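Long-range contacts in apoptosis regulator Bcl-2 homolog (Murid herpesvirus 4, PDB 4MI8), which blocks host cell apoptosis and starvation-induced autophagy during viral infection, binding the autophagy protein Beclin 1 and the pro-apoptotic proteins BAK1 and BAX: residues A17-V22 with V39-I43; Y10-L14 with H132-E136; F76-F80 with C119-F123; W68-L72 with D112-L116; D60-L65 with D94-V99. One frame throughout, in Å; residues are numbered along the deposited sequence.

How the interactions relate
All five contacts belong to one all-helical Bcl-2 domain with no strands. Interactions 1 and 2 share helix 8-23 and lie about 12 Å apart between centres; interaction 2 ties it to the C-terminal tail and so encloses the other four along the chain. Interactions 3 and 4 both join helix 68-81 to helix 111-126, with centres about 11 Å apart, and each alternates in sequence with interaction 5, which uses helix 86-103. That helix touches interactions 1, 3 and 4, through R97, G96 and V95 among others, as expected of the central helix of the bundle. Residues of interactions 3 and 5 also meet the bound Beclin 1 peptide.

Interaction 1 (A17-V22 with V39-I43); sequences AFLKTV and VSKII
In the helical bundle of this Bcl-2 fold, F18 and A17 of helix 8-23 meet V39, I42 and I43 of helix 33-56, the short segments crossing at -68° with their axes 9.8 Å apart at closest approach. V39 sits where the backbones are nearest, its CA 5.2 Å from the CA of F18. Its two methyl groups divide the work. CG2 lies 3.7 Å from A17 CB and also abuts the backbone N of F18, while CG1 leans on T21; this fork follows from a chi1 of 163°, which sets CG1 opposite the backbone N and CG2 opposite the carbonyl carbon.

The F18 ring reaches further across. Its CE1 atom is 3.5 Å from I42 CG2 and 3.6 Å from I43 CG1, both methyl and methylene approaching at a slant to the ring. V22, from the ring's own helix, lays CG1 over one face near the rim. V22 CG1 is also 3.8 Å from I43 CG1, the two side chains pointing in opposite senses as they pass. I43 CD1 closes the row against T21 CG2.

T21 meets V39 CG1 with both CB and OG1, while OG1 also donates to A17 O at 2.9 Å, from the carbonyl face opposite to that used by T21 N. Beyond the pair, F18 meets F93 of helix 86-103 edge-to-face. The apolar interface, steeply crossed and with helix 86-103 packed against F18 and I42, is characteristic of the Bcl-2 fold, in which amphipathic helices wrap a hydrophobic central one.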
# COMPACT_ATOMS: atom_id res chain seq x y z
N ALA A 17 7.24 -1.55 -8.82
CA ALA A 17 6.76 -2.75 -9.53
C ALA A 17 5.37 -3.09 -8.98
O ALA A 17 4.48 -3.45 -9.76
CB ALA A 17 7.73 -3.87 -9.34
N PHE A 18 5.14 -2.81 -7.67
CA PHE A 18 3.82 -3.07 -7.05
C PHE A 18 2.80 -2.18 -7.71
O PHE A 18 1.77 -2.69 -8.15
CB PHE A 18 3.82 -2.81 -5.56
CG PHE A 18 2.43 -2.84 -4.93
CD1 PHE A 18 1.79 -4.05 -4.61
CD2 PHE A 18 1.73 -1.63 -4.68
CE1 PHE A 18 0.52 -4.04 -3.99
CE2 PHE A 18 0.48 -1.62 -4.07
CZ PHE A 18 -0.13 -2.82 -3.72
N LEU A 19 3.07 -0.87 -7.78
CA LEU A 19 2.11 0.09 -8.40
C LEU A 19 1.88 -0.16 -9.92
O LEU A 19 0.74 -0.03 -10.42
CB LEU A 19 2.55 1.52 -8.17
CG LEU A 19 2.67 1.93 -6.69
CD1 LEU A 19 3.33 3.33 -6.59
CD2 LEU A 19 1.29 2.04 -6.07
N LYS A 20 2.94 -0.51 -10.64
CA LYS A 20 2.81 -0.74 -12.10
C LYS A 20 1.97 -1.98 -12.29
O LYS A 20 1.07 -2.00 -13.16
CB LYS A 20 4.16 -0.89 -12.81
CG LYS A 20 5.04 0.35 -12.76
CD LYS A 20 6.34 0.24 -13.59
CE LYS A 20 7.01 1.62 -13.62
NZ LYS A 20 8.41 1.75 -14.22
N THR A 21 2.21 -3.01 -11.45
CA THR A 21 1.45 -4.27 -11.55
C THR A 21 -0.03 -4.02 -11.30
O THR A 21 -0.82 -4.48 -12.07
CB THR A 21 1.96 -5.41 -10.62
OG1 THR A 21 3.31 -5.79 -10.94
CG2 THR A 21 1.12 -6.64 -10.76
N VAL A 22 -0.40 -3.32 -10.22
CA VAL A 22 -1.81 -3.14 -9.90
C VAL A 22 -2.44 -2.13 -10.86
O VAL A 22 -3.67 -2.11 -11.07
CB VAL A 22 -2.10 -2.75 -8.42
CG1 VAL A 22 -1.50 -3.76 -7.43
CG2 VAL A 22 -1.62 -1.33 -8.10
N VAL A 39 6.06 -8.70 -5.16
CA VAL A 39 4.89 -7.95 -5.61
C VAL A 39 3.63 -8.74 -5.30
O VAL A 39 2.73 -8.21 -4.66
CB VAL A 39 4.99 -7.58 -7.07
CG1 VAL A 39 3.60 -7.20 -7.57
CG2 VAL A 39 5.97 -6.40 -7.27
N SER A 40 3.57 -10.02 -5.71
CA SER A 40 2.40 -10.85 -5.54
C SER A 40 2.13 -11.05 -4.04
O SER A 40 0.96 -11.12 -3.56
CB SER A 40 2.64 -12.20 -6.27
OG SER A 40 1.52 -13.07 -5.94
N LYS A 41 3.21 -11.13 -3.27
CA LYS A 41 3.02 -11.31 -1.87
C LYS A 41 2.27 -10.07 -1.28
O LYS A 41 1.29 -10.19 -0.53
CB LYS A 41 4.33 -11.47 -1.19
CG LYS A 41 4.23 -11.13 0.28
CD LYS A 41 5.60 -11.44 0.88
CE LYS A 41 5.51 -11.24 2.38
NZ LYS A 41 6.55 -11.99 3.12
N ILE A 42 2.68 -8.87 -1.68
CA ILE A 42 2.06 -7.67 -1.15
C ILE A 42 0.65 -7.52 -1.70
O ILE A 42 -0.24 -7.18 -0.95
CB ILE A 42 2.90 -6.46 -1.48
CG1 ILE A 42 4.22 -6.58 -0.68
CG2 ILE A 42 2.16 -5.13 -1.06
CD1 ILE A 42 5.22 -5.62 -1.31
N ILE A 43 0.41 -7.82 -2.98
CA ILE A 43 -0.96 -7.67 -3.47
C ILE A 43 -1.86 -8.66 -2.70
O ILE A 43 -2.94 -8.27 -2.26
CB ILE A 43 -1.11 -8.02 -4.95
CG1 ILE A 43 -0.37 -7.01 -5.82
CG2 ILE A 43 -2.61 -8.14 -5.30
CD1 ILE A 43 -0.24 -7.39 -7.29

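Interaction 2 (Y10-L14 with H132-E136); sequences YWATL and HFPLE
W11 on helix 8-23 and L135 in the C-terminal tail make the tight part of this contact, with F133 completing it. L135 CD1 is the focal methyl: it rides above the indole near its rim, 3.5 Å from W11 CZ2, and lies 3.6 Å from L14 CD2, with which it meets tip to tip. L14 CD2 covers the same indole face, so the two leucine methyls share that side of the ring. Y10 adds the edge of its phenol: L135 CD1 lies near the plane of the Y10 ring, 3.9 Å from CE2.

F133 approaches from another direction. The edge of the W11 six-membered ring points at the F133 face in an offset T-shaped pair, with planes at 89° and centroids 5.4 Å apart; W11 CH2 and F133 CD1 are the closest atoms. A chi1 of -161° swings the F133 ring away from its backbone N and inward to the tryptophan.

The polar side is looser and bridged by water. One water molecule accepts from W11 NE1 at 2.8 Å and donates to F133 O at 2.8 Å, linking indole and tail backbone without direct contact between those polar atoms. Farther out, P134, H132 and E136 are exposed, E136 being poorly ordered. The phenol of Y10 bonds through OH to D38 of helix 33-56, and F124 of helix 111-126 meets the W11 ring. Here the irregular tail after helix 111-126 packs on helix 8-23 through an aromatic and leucine cluster, within the helical bundle of the Bcl-2 fold.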
# COMPACT_ATOMS: atom_id res chain seq x y z
N TYR A 10 16.10 -1.64 -2.57
CA TYR A 10 15.25 -2.74 -3.02
C TYR A 10 13.75 -2.38 -2.95
O TYR A 10 12.96 -2.68 -3.87
CB TYR A 10 15.53 -4.01 -2.24
CG TYR A 10 14.73 -5.13 -2.79
CD1 TYR A 10 14.94 -5.58 -4.09
CD2 TYR A 10 13.69 -5.67 -2.06
CE1 TYR A 10 14.15 -6.57 -4.65
CE2 TYR A 10 12.91 -6.68 -2.59
CZ TYR A 10 13.14 -7.12 -3.88
OH TYR A 10 12.35 -8.12 -4.40
N TRP A 11 13.37 -1.70 -1.87
CA TRP A 11 12.01 -1.39 -1.62
C TRP A 11 11.48 -0.36 -2.56
O TRP A 11 10.31 -0.47 -2.94
CB TRP A 11 11.84 -0.92 -0.19
CG TRP A 11 11.52 -2.06 0.75
CD1 TRP A 11 12.37 -2.71 1.63
CD2 TRP A 11 10.21 -2.75 0.89
NE1 TRP A 11 11.71 -3.73 2.30
CE2 TRP A 11 10.39 -3.79 1.92
CE3 TRP A 11 8.92 -2.57 0.31
CZ2 TRP A 11 9.34 -4.61 2.33
CZ3 TRP A 11 7.88 -3.42 0.72
CH2 TRP A 11 8.08 -4.42 1.71
N ALA A 12 12.32 0.61 -2.98
CA ALA A 12 11.94 1.57 -4.01
C ALA A 12 11.58 0.85 -5.30
O ALA A 12 10.61 1.19 -5.97
CB ALA A 12 13.10 2.58 -4.29
N THR A 13 12.39 -0.13 -5.67
CA THR A 13 12.09 -0.97 -6.84
C THR A 13 10.75 -1.72 -6.69
O THR A 13 9.90 -1.77 -7.61
CB THR A 13 13.24 -1.99 -7.04
OG1 THR A 13 14.38 -1.24 -7.47
CG2 THR A 13 12.94 -3.05 -8.10
N LEU A 14 10.58 -2.30 -5.51
CA LEU A 14 9.47 -3.18 -5.22
C LEU A 14 8.18 -2.34 -5.22
O LEU A 14 7.14 -2.75 -5.78
CB LEU A 14 9.73 -3.79 -3.83
CG LEU A 14 8.64 -4.74 -3.39
CD1 LEU A 14 8.24 -5.66 -4.57
CD2 LEU A 14 9.11 -5.48 -2.10
N HIS A 132 9.92 -2.98 9.58
CA HIS A 132 8.85 -3.79 10.13
C HIS A 132 8.19 -4.73 9.16
O HIS A 132 6.99 -4.97 9.23
CB HIS A 132 7.82 -2.87 10.71
CG HIS A 132 8.21 -2.25 12.00
ND1 HIS A 132 8.76 -1.05 12.07
CD2 HIS A 132 8.08 -2.70 13.30
CE1 HIS A 132 8.99 -0.74 13.34
NE2 HIS A 132 8.56 -1.75 14.09
N PHE A 133 8.95 -5.27 8.23
CA PHE A 133 8.36 -6.01 7.14
C PHE A 133 9.43 -6.77 6.41
O PHE A 133 9.93 -6.30 5.41
CB PHE A 133 7.67 -5.04 6.18
CG PHE A 133 6.66 -5.69 5.29
CD1 PHE A 133 7.05 -6.58 4.33
CD2 PHE A 133 5.33 -5.44 5.45
CE1 PHE A 133 6.14 -7.19 3.53
CE2 PHE A 133 4.40 -6.05 4.65
CZ PHE A 133 4.80 -6.93 3.69
N PRO A 134 9.79 -7.95 6.87
CA PRO A 134 10.90 -8.61 6.18
C PRO A 134 10.41 -9.34 4.97
O PRO A 134 9.24 -9.57 4.87
CB PRO A 134 11.41 -9.63 7.19
CG PRO A 134 10.63 -9.45 8.43
CD PRO A 134 9.34 -8.93 7.97
N LEU A 135 11.32 -9.73 4.09
CA LEU A 135 10.96 -10.44 2.84
C LEU A 135 11.82 -11.70 2.64
O LEU A 135 12.86 -11.83 3.28
CB LEU A 135 11.09 -9.51 1.64
CG LEU A 135 10.15 -8.31 1.61
CD1 LEU A 135 10.64 -7.33 0.57
CD2 LEU A 135 8.74 -8.79 1.32
N GLU A 136 11.38 -12.54 1.74
CA GLU A 136 11.98 -13.83 1.50
C GLU A 136 13.40 -13.77 1.02
O GLU A 136 13.78 -12.95 0.21
CB GLU A 136 11.15 -14.61 0.49
CG GLU A 136 11.11 -16.10 0.75
CD GLU A 136 9.86 -16.56 1.50
OE1 GLU A 136 9.22 -17.52 1.03
OE2 GLU A 136 9.52 -15.99 2.55
O HOH W 1 12.18 -4.70 4.89

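Interaction 3 (F76-F80 with C119-F123); sequences FTSLF and CMTHF
F76, F80 and F123 form an aromatic cluster between helix 68-81 and helix 111-126 of the Bcl-2 fold, and F123 is its middle member. The first shell around the F123 ring is built by F76 and its neighbours. F76 CB stands over one face, 3.6 Å from the ring centroid and 20° off the normal, a CH-pi contact displaced toward the rim. The F76 ring then turns its own edge to the F123 face, with centroids 5.4 Å apart and planes at 57°, well short of perpendicular. T77 CG2 comes in at the F123 edge, 3.5 Å from CE2. F80 also reaches the ring: its CD2 is 3.6 Å from F123 CE1, the ring planes inclined to each other.

Around F76 lies a second set. M120 CG is 3.7 Å from F76 CZ, and the M120 and F76 side chains cross at about a right angle.

What positions these groups is partly helical. With CG opposite the backbone N (chi1 -174°), the F123 ring is carried toward helix 68-81. The axes of the segments stay 12.4 Å apart at their closest, a separation that the large rings span. T77 keeps its hydroxyl on its own helix, OG1 bonding to S73 O, while its methyl meets F123. Outside, F92 of helix 86-103 meets the F76 ring, while S78, pointing away from helix 111-126, bonds to the bound peptide. C119 SG makes a sulfur-aromatic contact at the edge of the F76 ring, 3.8 Å from CE2.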
# COMPACT_ATOMS: atom_id res chain seq x y z
N PHE A 76 -1.34 8.82 5.61
CA PHE A 76 -0.21 7.88 5.89
C PHE A 76 0.31 8.14 7.27
O PHE A 76 0.56 7.20 8.03
CB PHE A 76 0.94 7.93 4.87
CG PHE A 76 0.62 7.32 3.50
CD1 PHE A 76 -0.35 6.27 3.34
CD2 PHE A 76 1.30 7.75 2.39
CE1 PHE A 76 -0.59 5.69 2.06
CE2 PHE A 76 1.05 7.21 1.13
CZ PHE A 76 0.12 6.17 0.96
N THR A 77 0.49 9.42 7.62
CA THR A 77 1.01 9.73 8.95
C THR A 77 0.06 9.27 10.11
O THR A 77 0.56 8.71 11.10
CB THR A 77 1.52 11.22 9.08
OG1 THR A 77 0.57 12.11 8.47
CG2 THR A 77 2.92 11.40 8.35
N SER A 78 -1.27 9.45 9.99
CA SER A 78 -2.17 8.92 11.05
C SER A 78 -2.09 7.42 11.17
O SER A 78 -1.95 6.87 12.26
CB SER A 78 -3.65 9.40 11.01
OG SER A 78 -4.29 9.23 9.75
N LEU A 79 -2.05 6.77 10.00
CA LEU A 79 -1.93 5.34 9.97
C LEU A 79 -0.69 4.80 10.75
O LEU A 79 -0.69 3.63 11.20
CB LEU A 79 -1.97 4.93 8.48
CG LEU A 79 -1.89 3.53 7.99
CD1 LEU A 79 -3.10 2.81 8.57
CD2 LEU A 79 -1.88 3.54 6.44
N PHE A 80 0.37 5.61 10.96
CA PHE A 80 1.54 5.09 11.72
C PHE A 80 1.81 5.80 13.08
O PHE A 80 2.80 5.47 13.82
CB PHE A 80 2.78 5.01 10.84
CG PHE A 80 2.65 4.00 9.68
CD1 PHE A 80 2.89 2.65 9.89
CD2 PHE A 80 2.29 4.41 8.40
CE1 PHE A 80 2.78 1.73 8.85
CE2 PHE A 80 2.20 3.49 7.34
CZ PHE A 80 2.43 2.14 7.57
N CYS A 119 5.54 9.74 -3.39
CA CYS A 119 4.92 9.88 -2.08
C CYS A 119 5.04 8.56 -1.27
O CYS A 119 5.64 8.57 -0.13
CB CYS A 119 3.44 10.27 -2.24
SG CYS A 119 2.50 10.20 -0.68
N MET A 120 4.57 7.44 -1.86
CA MET A 120 4.64 6.15 -1.11
C MET A 120 6.08 5.79 -0.84
O MET A 120 6.40 5.36 0.27
CB MET A 120 3.92 4.99 -1.80
CG MET A 120 2.41 5.13 -1.74
SD MET A 120 1.62 3.76 -2.65
CE MET A 120 1.98 2.43 -1.50
N THR A 121 6.94 5.96 -1.84
CA THR A 121 8.35 5.62 -1.71
C THR A 121 9.06 6.54 -0.71
O THR A 121 9.95 6.11 0.01
CB THR A 121 9.08 5.70 -3.06
OG1 THR A 121 8.43 4.83 -4.00
CG2 THR A 121 10.53 5.27 -2.90
N HIS A 122 8.65 7.80 -0.68
CA HIS A 122 9.25 8.78 0.21
C HIS A 122 8.81 8.58 1.63
O HIS A 122 9.54 8.94 2.58
CB HIS A 122 8.92 10.19 -0.25
CG HIS A 122 9.53 10.56 -1.58
ND1 HIS A 122 9.03 11.53 -2.36
CD2 HIS A 122 10.64 10.04 -2.26
CE1 HIS A 122 9.78 11.64 -3.48
NE2 HIS A 122 10.76 10.72 -3.41
N PHE A 123 7.62 8.01 1.80
CA PHE A 123 7.09 7.78 3.09
C PHE A 123 7.63 6.48 3.62
O PHE A 123 8.04 6.41 4.78
CB PHE A 123 5.56 7.80 3.06
CG PHE A 123 4.95 7.72 4.41
CD1 PHE A 123 4.98 6.50 5.11
CD2 PHE A 123 4.42 8.87 5.05
CE1 PHE A 123 4.47 6.39 6.41
CE2 PHE A 123 3.87 8.76 6.33
CZ PHE A 123 3.88 7.52 7.01

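Interaction 4 (W68-L72 with D112-L116); sequences WKRDL and DHELL
W68 and L72 on helix 68-81 face D112, L115 and L116 on helix 111-126, two helices of the Bcl-2 bundle whose segments run within 8° of parallel with axes 11.7 Å apart.

Apolar contacts dominate. The benzene end of the W68 indole reaches the partner helix, its CH2 atom 4.0 Å from L115 CD2 and its CZ3 atom 4.2 Å from L116 CB. A chi1 of 75° holds the indole between the tryptophan's own N and carbonyl carbon. One turn on, L72 CD2 and L116 CD1 are 3.4 Å apart, tighter than usual for two carbons.

Contacts of carbon with polar atoms come next. W68 CH2 also lies 3.6 Å from D112 O, a carbonyl already accepting from L116 N within its helix. K69 folds over the indole, its CD on one face near the rim.

Charge contributes at longer range: K69 NZ and D112 OD1 are 5.6 Å apart, too far for a salt bridge, though the opposite charges may attract weakly. Helix 86-103 packs on W68, L72 and L116 through V103, V95 and V99. The join therefore relies mainly on buried carbon, with K69 and D112 at its more exposed side.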
# COMPACT_ATOMS: atom_id res chain seq x y z
N TRP A 68 -6.74 12.28 -2.40
CA TRP A 68 -5.41 11.77 -2.08
C TRP A 68 -4.36 12.78 -2.41
O TRP A 68 -3.36 12.90 -1.71
CB TRP A 68 -5.15 10.50 -2.85
CG TRP A 68 -4.84 10.71 -4.32
CD1 TRP A 68 -5.74 10.76 -5.37
CD2 TRP A 68 -3.50 10.84 -4.95
NE1 TRP A 68 -5.09 10.91 -6.56
CE2 TRP A 68 -3.74 10.96 -6.39
CE3 TRP A 68 -2.20 10.85 -4.48
CZ2 TRP A 68 -2.71 11.12 -7.30
CZ3 TRP A 68 -1.17 11.00 -5.41
CH2 TRP A 68 -1.41 11.13 -6.79
N LYS A 69 -4.58 13.49 -3.50
CA LYS A 69 -3.70 14.59 -3.91
C LYS A 69 -3.01 15.41 -2.79
O LYS A 69 -1.76 15.40 -2.71
CB LYS A 69 -4.43 15.50 -4.90
CG LYS A 69 -4.57 14.91 -6.31
CD LYS A 69 -3.27 14.70 -7.08
CE LYS A 69 -2.06 15.50 -6.58
NZ LYS A 69 -1.29 14.66 -5.61
N ARG A 70 -3.80 16.06 -1.92
CA ARG A 70 -3.28 16.87 -0.80
C ARG A 70 -3.25 16.12 0.53
O ARG A 70 -2.46 16.46 1.41
CB ARG A 70 -4.09 18.17 -0.68
CG ARG A 70 -3.48 19.25 0.25
CD ARG A 70 -3.96 20.70 -0.00
NE ARG A 70 -3.70 21.60 1.14
CZ ARG A 70 -3.86 22.93 1.16
NH1 ARG A 70 -4.27 23.59 0.09
NH2 ARG A 70 -3.59 23.61 2.26
N ASP A 71 -4.09 15.09 0.67
CA ASP A 71 -4.31 14.37 1.93
C ASP A 71 -3.58 13.06 2.12
O ASP A 71 -3.59 12.49 3.23
CB ASP A 71 -5.80 14.06 2.10
CG ASP A 71 -6.69 15.30 2.02
OD1 ASP A 71 -6.17 16.45 2.01
OD2 ASP A 71 -7.92 15.12 1.96
N LEU A 72 -2.97 12.52 1.05
CA LEU A 72 -2.43 11.18 1.14
C LEU A 72 -1.42 11.11 2.25
O LEU A 72 -1.46 10.19 3.05
CB LEU A 72 -1.85 10.63 -0.19
CG LEU A 72 -1.80 9.08 -0.26
CD1 LEU A 72 -3.03 8.39 0.35
CD2 LEU A 72 -1.63 8.59 -1.68
N ASP A 112 0.61 11.17 -12.50
CA ASP A 112 0.06 11.02 -11.15
C ASP A 112 0.43 9.69 -10.51
O ASP A 112 0.64 9.64 -9.30
CB ASP A 112 -1.46 11.08 -11.17
CG ASP A 112 -1.97 12.47 -11.25
OD1 ASP A 112 -1.17 13.42 -11.08
OD2 ASP A 112 -3.19 12.62 -11.48
N HIS A 113 0.48 8.62 -11.31
CA HIS A 113 1.08 7.38 -10.83
C HIS A 113 2.46 7.58 -10.29
O HIS A 113 2.81 7.04 -9.24
CB HIS A 113 1.16 6.36 -11.90
CG HIS A 113 -0.16 5.77 -12.27
ND1 HIS A 113 -1.02 6.40 -13.08
CD2 HIS A 113 -0.72 4.53 -11.96
CE1 HIS A 113 -2.11 5.61 -13.25
NE2 HIS A 113 -1.91 4.46 -12.58
N GLU A 114 3.25 8.38 -11.00
CA GLU A 114 4.64 8.68 -10.62
C GLU A 114 4.68 9.45 -9.34
O GLU A 114 5.54 9.25 -8.54
CB GLU A 114 5.40 9.40 -11.75
CG GLU A 114 5.95 8.41 -12.79
CD GLU A 114 6.39 9.04 -14.14
OE1 GLU A 114 6.09 10.23 -14.42
OE2 GLU A 114 7.05 8.32 -14.94
N LEU A 115 3.68 10.30 -9.13
CA LEU A 115 3.51 11.10 -7.92
C LEU A 115 3.08 10.23 -6.72
O LEU A 115 3.61 10.32 -5.60
CB LEU A 115 2.41 12.10 -8.22
CG LEU A 115 2.52 13.44 -7.57
CD1 LEU A 115 3.67 14.22 -8.26
CD2 LEU A 115 1.14 14.07 -7.75
N LEU A 116 2.10 9.37 -6.98
CA LEU A 116 1.74 8.31 -6.02
C LEU A 116 2.98 7.48 -5.60
O LEU A 116 3.24 7.28 -4.40
CB LEU A 116 0.64 7.42 -6.61
CG LEU A 116 0.16 6.34 -5.63
CD1 LEU A 116 -0.42 6.95 -4.34
CD2 LEU A 116 -0.82 5.44 -6.38

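Interaction 5 (D60-L65 with D94-V99); sequences DYGPAL and DVGRYV
L65 and Y61 pack against the Y98 ring at the apolar centre of this contact. Y61 CB stands directly over one face, 3.8 Å from the ring centroid and only 5° off its normal, a well-centred CH-pi contact. L65 CD2 comes within 3.4 Å of Y98 CD2 at a slant, and L65 CD1 goes on to V95 CG1 at 4.0 Å. The tyrosine side chains run antiparallel past one another, Y61 CD2 lying 3.5 Å from Y98 CB.

Both phenols end at carboxylates. Y61 OH donates to D94 OD2 at 2.6 Å, on the anti side and 27° out of the carboxylate plane. D94 also pairs with R97 NH2 through OD1 and with R50 of helix 33-56 through OD2; this double support would favour a charged carboxylate. At the exposed end Y98 OH gives a weak bond to D60 OD2, while D60 OD1 accepts from G62 N at 2.6 Å in an Asx turn.

Since Y61, L65 and V95 touch apolar side chains of the bound Beclin 1 BH3 peptide, the contact helps line the BH3-binding groove of the Bcl-2 fold. Loop 60-65 thus lies along helix 86-103, with V95 packed on L72, L75 and F76 of helix 68-81.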
# COMPACT_ATOMS: atom_id res chain seq x y z
N ASP A 60 -16.53 2.07 0.65
CA ASP A 60 -15.20 1.86 0.22
C ASP A 60 -14.38 3.09 0.57
O ASP A 60 -14.88 4.01 1.22
CB ASP A 60 -15.20 1.48 -1.26
CG ASP A 60 -15.45 2.65 -2.19
OD1 ASP A 60 -15.36 3.85 -1.83
OD2 ASP A 60 -15.67 2.33 -3.38
N TYR A 61 -13.12 3.07 0.21
CA TYR A 61 -12.18 4.15 0.59
C TYR A 61 -12.41 5.43 -0.23
O TYR A 61 -11.82 6.48 0.05
CB TYR A 61 -10.74 3.71 0.24
CG TYR A 61 -10.19 2.46 0.89
CD1 TYR A 61 -10.77 1.92 2.06
CD2 TYR A 61 -9.04 1.83 0.36
CE1 TYR A 61 -10.22 0.81 2.70
CE2 TYR A 61 -8.50 0.70 0.98
CZ TYR A 61 -9.09 0.19 2.13
OH TYR A 61 -8.56 -0.94 2.76
N GLY A 62 -13.22 5.30 -1.28
CA GLY A 62 -13.37 6.32 -2.31
C GLY A 62 -13.99 7.64 -1.97
O GLY A 62 -13.95 8.54 -2.78
N PRO A 63 -14.62 7.79 -0.80
CA PRO A 63 -14.92 9.19 -0.49
C PRO A 63 -13.80 9.95 0.24
O PRO A 63 -13.80 11.16 0.18
CB PRO A 63 -16.20 9.10 0.35
CG PRO A 63 -16.82 7.80 -0.02
CD PRO A 63 -15.61 6.89 -0.18
N ALA A 64 -12.85 9.29 0.90
CA ALA A 64 -11.72 10.01 1.52
C ALA A 64 -10.53 10.23 0.55
O ALA A 64 -9.86 11.27 0.56
CB ALA A 64 -11.28 9.29 2.79
N LEU A 65 -10.30 9.24 -0.31
CA LEU A 65 -9.14 9.14 -1.19
C LEU A 65 -9.33 9.85 -2.54
O LEU A 65 -8.36 10.01 -3.27
CB LEU A 65 -8.87 7.67 -1.50
CG LEU A 65 -7.73 6.94 -0.80
CD1 LEU A 65 -7.24 7.58 0.49
CD2 LEU A 65 -8.25 5.54 -0.59
N ASP A 94 -2.51 -1.05 0.64
CA ASP A 94 -3.89 -1.24 0.06
C ASP A 94 -4.44 0.09 -0.26
O ASP A 94 -5.29 0.24 -1.17
CB ASP A 94 -4.84 -1.88 1.08
CG ASP A 94 -6.13 -2.36 0.45
OD1 ASP A 94 -6.10 -2.75 -0.75
OD2 ASP A 94 -7.19 -2.41 1.14
N VAL A 95 -4.08 1.10 0.55
CA VAL A 95 -4.48 2.48 0.13
C VAL A 95 -3.90 2.84 -1.24
O VAL A 95 -4.63 3.33 -2.15
CB VAL A 95 -4.11 3.53 1.18
CG1 VAL A 95 -4.24 4.92 0.56
CG2 VAL A 95 -4.95 3.25 2.47
N GLY A 96 -2.60 2.57 -1.42
CA GLY A 96 -1.96 2.85 -2.74
C GLY A 96 -2.60 1.99 -3.85
O GLY A 96 -2.73 2.46 -4.99
N ARG A 97 -2.99 0.75 -3.54
CA ARG A 97 -3.64 -0.08 -4.54
C ARG A 97 -5.00 0.47 -4.92
O ARG A 97 -5.36 0.42 -6.10
CB ARG A 97 -3.83 -1.51 -4.04
CG ARG A 97 -4.51 -2.41 -5.06
CD ARG A 97 -4.60 -3.91 -4.64
NE ARG A 97 -5.44 -4.11 -3.46
CZ ARG A 97 -6.63 -4.73 -3.48
NH1 ARG A 97 -7.11 -5.26 -4.60
NH2 ARG A 97 -7.33 -4.92 -2.38
N TYR A 98 -5.75 0.98 -3.92
CA TYR A 98 -7.05 1.59 -4.17
C TYR A 98 -6.84 2.78 -5.12
O TYR A 98 -7.50 2.83 -6.15
CB TYR A 98 -7.71 2.14 -2.89
CG TYR A 98 -9.13 2.67 -3.18
CD1 TYR A 98 -10.23 1.79 -3.20
CD2 TYR A 98 -9.37 4.04 -3.47
CE1 TYR A 98 -11.52 2.23 -3.49
CE2 TYR A 98 -10.68 4.50 -3.75
CZ TYR A 98 -11.75 3.57 -3.76
OH TYR A 98 -13.06 3.92 -4.03
N VAL A 99 -5.97 3.73 -4.76
CA VAL A 99 -5.73 4.89 -5.61
C VAL A 99 -5.46 4.46 -7.08
O VAL A 99 -6.20 4.86 -7.99
CB VAL A 99 -4.58 5.77 -5.12
CG1 VAL A 99 -4.34 6.90 -6.13
CG2 VAL A 99 -4.90 6.34 -3.76